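Local coordinates for protein putative pyridoxal phosphate-dependent transferase (Clostridium difficile, PDB 4DQ6) that is a putative pyridoxal phosphate-dependent transferase of the class I and II aminotransferase family and carries pyridoxal-5'-phosphate, at residues T111-E121 against N135-L143. Residues are numbered along the deposited sequence; the frame is centred on the assembly and turned at random.
Sequences TKANDKIMIQE and NRELIISPL
Strands 116-119 and 137-140 run parallel, their axes over these short segments approaching to 4.6 Å and diverging by 34°, and backbone hydrogen bonds run on beyond them, from Asn114 N to Asn135 O at one end to Leu143 N to Glu121 O at the other. They flank helix 126-133 in a beta-alpha-beta unit; strand 137-140 is an edge strand, within this chain, of the mixed sheet of the PLP-binding aminotransferase fold. On the helix side, Leu138 CD1 lies 3.8 Å from Ile119 CG1, the side chains crossing at about a right angle, while Ile117 CD1 rests on the aliphatic base of Arg136. On the other face Lys116 and Glu137 run side by side, joined by a long salt bridge (Lys116 NZ to Glu137 OE1, 3.7 Å), and Ile139 CG1 packs on Lys116 CB. Past the strands, Glu121 CB and CG lie on Ile140 CG2; Glu121 OE1 accepts from Ile362 N and OE2 from Asn128 ND2. At the other end Arg136, bent at chi2 (54°), lays one guanidinium face over the Lys112-Ala113 peptide. Arg136 NH2 reaches Thr111 O at 2.7 Å from above the carbonyl plane, whereas NE points almost straight at Thr111 OG1, 2.8 Å away; that hydroxyl is also bonded to Ile107 O.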
loop_
_atom_site.group_PDB
_atom_site.type_symbol
_atom_site.label_atom_id
_atom_site.label_comp_id
_atom_site.label_asym_id
_atom_site.label_seq_id
_atom_site.Cartn_x
_atom_site.Cartn_y
_atom_site.Cartn_z
ATOM N N THR A 111 10.665 -17.167 10.346
ATOM C CA THR A 111 12.072 -17.380 10.668
ATOM C C THR A 111 12.477 -16.437 11.779
ATOM O O THR A 111 11.722 -15.487 12.116
ATOM C CB THR A 111 13.018 -17.170 9.464
ATOM O OG1 THR A 111 12.957 -15.811 9.006
ATOM C CG2 THR A 111 12.666 -18.112 8.328
ATOM N N LYS A 112 13.646 -16.679 12.346
ATOM C CA LYS A 112 14.248 -15.762 13.340
ATOM C C LYS A 112 15.483 -15.156 12.709
ATOM O O LYS A 112 16.013 -15.679 11.699
ATOM C CB LYS A 112 14.631 -16.479 14.662
ATOM C CG LYS A 112 15.711 -17.491 14.552
ATOM C CD LYS A 112 15.979 -18.106 15.929
ATOM C CE LYS A 112 16.985 -19.258 15.857
ATOM N NZ LYS A 112 16.800 -20.161 14.651
ATOM N N ALA A 113 15.946 -14.073 13.319
ATOM C CA ALA A 113 17.180 -13.405 12.914
ATOM C C ALA A 113 18.318 -14.369 12.640
ATOM O O ALA A 113 18.501 -15.311 13.390
ATOM C CB ALA A 113 17.590 -12.383 13.955
ATOM N N ASN A 114 19.038 -14.126 11.551
ATOM C CA ASN A 114 20.162 -14.975 11.084
ATOM C C ASN A 114 19.820 -16.420 10.650
ATOM O O ASN A 114 20.716 -17.188 10.328
ATOM C CB ASN A 114 21.316 -14.968 12.109
ATOM C CG ASN A 114 21.597 -13.573 12.648
ATOM O OD1 ASN A 114 21.597 -13.366 13.870
ATOM N ND2 ASN A 114 21.794 -12.602 11.746
ATOM N N ASP A 115 18.547 -16.791 10.561
ATOM C CA ASP A 115 18.147 -18.062 9.933
ATOM C C ASP A 115 18.513 -17.977 8.452
ATOM O O ASP A 115 18.519 -16.868 7.845
ATOM C CB ASP A 115 16.635 -18.343 10.041
ATOM C CG ASP A 115 16.224 -18.905 11.358
ATOM O OD1 ASP A 115 17.109 -19.258 12.173
ATOM O OD2 ASP A 115 15.033 -19.049 11.635
ATOM N N LYS A 116 18.812 -19.148 7.894
ATOM C CA LYS A 116 19.197 -19.277 6.488
ATOM C C LYS A 116 17.979 -19.448 5.562
ATOM O O LYS A 116 17.054 -20.178 5.903
ATOM C CB LYS A 116 20.165 -20.450 6.302
ATOM C CG LYS A 116 21.552 -20.242 6.887
ATOM C CD LYS A 116 22.282 -21.579 6.921
ATOM C CE LYS A 116 23.687 -21.437 7.460
ATOM N NZ LYS A 116 23.673 -21.516 8.943
ATOM N N ILE A 117 18.006 -18.737 4.424
ATOM C CA ILE A 117 16.972 -18.723 3.394
ATOM C C ILE A 117 17.717 -18.864 2.073
ATOM O O ILE A 117 18.694 -18.131 1.803
ATOM C CB ILE A 117 16.182 -17.400 3.431
ATOM C CG1 ILE A 117 15.431 -17.239 4.773
ATOM C CG2 ILE A 117 15.251 -17.358 2.216
ATOM C CD1 ILE A 117 14.671 -15.935 4.944
ATOM N N MET A 118 17.216 -19.778 1.243
ATOM C CA MET A 118 17.862 -20.140 0.016
ATOM C C MET A 118 17.136 -19.572 -1.178
ATOM O O MET A 118 15.876 -19.579 -1.222
ATOM C CB MET A 118 17.964 -21.674 -0.098
ATOM C CG MET A 118 18.633 -22.153 -1.351
ATOM S SD MET A 118 18.851 -23.946 -1.562
ATOM C CE MET A 118 20.182 -24.281 -0.441
ATOM N N ILE A 119 17.941 -19.028 -2.102
ATOM C CA ILE A 119 17.418 -18.573 -3.440
ATOM C C ILE A 119 18.272 -19.149 -4.561
ATOM O O ILE A 119 19.356 -19.728 -4.283
ATOM C CB ILE A 119 17.339 -17.034 -3.587
ATOM C CG1 ILE A 119 18.713 -16.402 -3.687
ATOM C CG2 ILE A 119 16.452 -16.385 -2.497
ATOM C CD1 ILE A 119 18.689 -14.895 -3.968
ATOM N N GLN A 120 17.829 -19.107 -5.820
ATOM C CA GLN A 120 18.618 -19.536 -6.984
ATOM C C GLN A 120 18.924 -18.358 -7.897
ATOM O O GLN A 120 18.001 -17.736 -8.462
ATOM C CB GLN A 120 17.869 -20.580 -7.792
ATOM C CG GLN A 120 17.385 -21.785 -7.009
ATOM C CD GLN A 120 16.455 -22.687 -7.777
ATOM O OE1 GLN A 120 15.356 -22.288 -8.170
ATOM N NE2 GLN A 120 16.876 -23.924 -8.003
ATOM N N GLU A 121 20.172 -18.020 -8.051
ATOM C CA GLU A 121 20.617 -16.921 -8.923
ATOM C C GLU A 121 21.127 -17.437 -10.266
ATOM O O GLU A 121 21.587 -18.557 -10.379
ATOM C CB GLU A 121 21.713 -16.140 -8.198
ATOM C CG GLU A 121 21.063 -15.287 -7.094
ATOM C CD GLU A 121 21.958 -14.244 -6.462
ATOM O OE1 GLU A 121 23.176 -14.376 -6.604
ATOM O OE2 GLU A 121 21.425 -13.285 -5.820
ATOM N N ASN A 135 17.698 -9.204 7.947
ATOM C CA ASN A 135 18.741 -9.760 8.818
ATOM C C ASN A 135 18.603 -11.266 8.939
ATOM O O ASN A 135 18.789 -11.863 10.017
ATOM C CB ASN A 135 18.749 -9.061 10.181
ATOM C CG ASN A 135 18.879 -7.555 10.039
ATOM O OD1 ASN A 135 17.913 -6.809 10.276
ATOM N ND2 ASN A 135 20.029 -7.105 9.526
ATOM N N ARG A 136 18.308 -11.901 7.819
ATOM C CA ARG A 136 18.457 -13.325 7.692
ATOM C C ARG A 136 19.678 -13.569 6.825
ATOM O O ARG A 136 20.212 -12.651 6.153
ATOM C CB ARG A 136 17.206 -13.986 7.091
ATOM C CG ARG A 136 16.070 -14.333 8.057
ATOM C CD ARG A 136 15.581 -13.188 8.911
ATOM N NE ARG A 136 14.405 -13.512 9.715
ATOM C CZ ARG A 136 13.927 -12.740 10.685
ATOM N NH1 ARG A 136 14.553 -11.617 11.051
ATOM N NH2 ARG A 136 12.866 -13.134 11.360
ATOM N N GLU A 137 20.148 -14.807 6.839
ATOM C CA GLU A 137 21.363 -15.203 6.120
ATOM C C GLU A 137 20.980 -15.785 4.758
ATOM O O GLU A 137 20.263 -16.755 4.688
ATOM C CB GLU A 137 22.159 -16.265 6.864
ATOM C CG GLU A 137 23.435 -16.633 6.121
ATOM C CD GLU A 137 24.360 -17.640 6.810
ATOM O OE1 GLU A 137 24.182 -17.959 7.998
ATOM O OE2 GLU A 137 25.288 -18.131 6.116
ATOM N N LEU A 138 21.493 -15.182 3.705
ATOM C CA LEU A 138 21.149 -15.587 2.331
ATOM C C LEU A 138 22.038 -16.719 1.893
ATOM O O LEU A 138 23.278 -16.595 1.945
ATOM C CB LEU A 138 21.347 -14.422 1.367
ATOM C CG LEU A 138 20.841 -14.699 -0.065
ATOM C CD1 LEU A 138 19.336 -15.023 -0.149
ATOM C CD2 LEU A 138 21.273 -13.549 -0.987
ATOM N N ILE A 139 21.439 -17.821 1.458
ATOM C CA ILE A 139 22.204 -18.963 0.876
ATOM C C ILE A 139 21.794 -18.993 -0.597
ATOM O O ILE A 139 20.603 -18.872 -0.898
ATOM C CB ILE A 139 21.850 -20.297 1.535
ATOM C CG1 ILE A 139 22.085 -20.240 3.065
ATOM C CG2 ILE A 139 22.677 -21.413 0.877
ATOM C CD1 ILE A 139 23.487 -19.908 3.463
ATOM N N ILE A 140 22.775 -19.018 -1.497
ATOM C CA ILE A 140 22.478 -18.986 -2.949
ATOM C C ILE A 140 22.913 -20.336 -3.533
ATOM O O ILE A 140 24.076 -20.750 -3.363
ATOM C CB ILE A 140 23.245 -17.864 -3.639
ATOM C CG1 ILE A 140 23.007 -16.519 -2.923
ATOM C CG2 ILE A 140 22.914 -17.859 -5.151
ATOM C CD1 ILE A 140 23.830 -15.332 -3.391
ATOM N N SER A 141 21.973 -21.029 -4.190
ATOM C CA SER A 141 22.251 -22.155 -5.027
ATOM C C SER A 141 22.138 -21.775 -6.480
ATOM O O SER A 141 21.019 -21.698 -6.980
ATOM C CB SER A 141 21.333 -23.334 -4.702
ATOM O OG SER A 141 21.500 -24.354 -5.676
ATOM N N PRO A 142 23.245 -21.433 -7.131
ATOM C CA PRO A 142 23.080 -20.881 -8.498
ATOM C C PRO A 142 22.428 -21.904 -9.424
ATOM O O PRO A 142 22.635 -23.112 -9.317
ATOM C CB PRO A 142 24.479 -20.525 -8.929
ATOM C CG PRO A 142 25.308 -20.465 -7.672
ATOM C CD PRO A 142 24.642 -21.390 -6.681
ATOM N N LEU A 143 21.561 -21.419 -10.303
ATOM C CA LEU A 143 21.126 -22.285 -11.411
ATOM C C LEU A 143 22.354 -22.797 -12.172
ATOM O O LEU A 143 23.404 -22.162 -12.200
ATOM C CB LEU A 143 20.175 -21.556 -12.349
ATOM C CG LEU A 143 18.884 -21.036 -11.738
ATOM C CD1 LEU A 143 18.141 -20.271 -12.826
ATOM C CD2 LEU A 143 18.000 -22.114 -11.190
HETATM O O HOH W 1 19.947 -24.372 -7.893
HETATM O O HOH W 2 23.902 -19.405 -12.024
#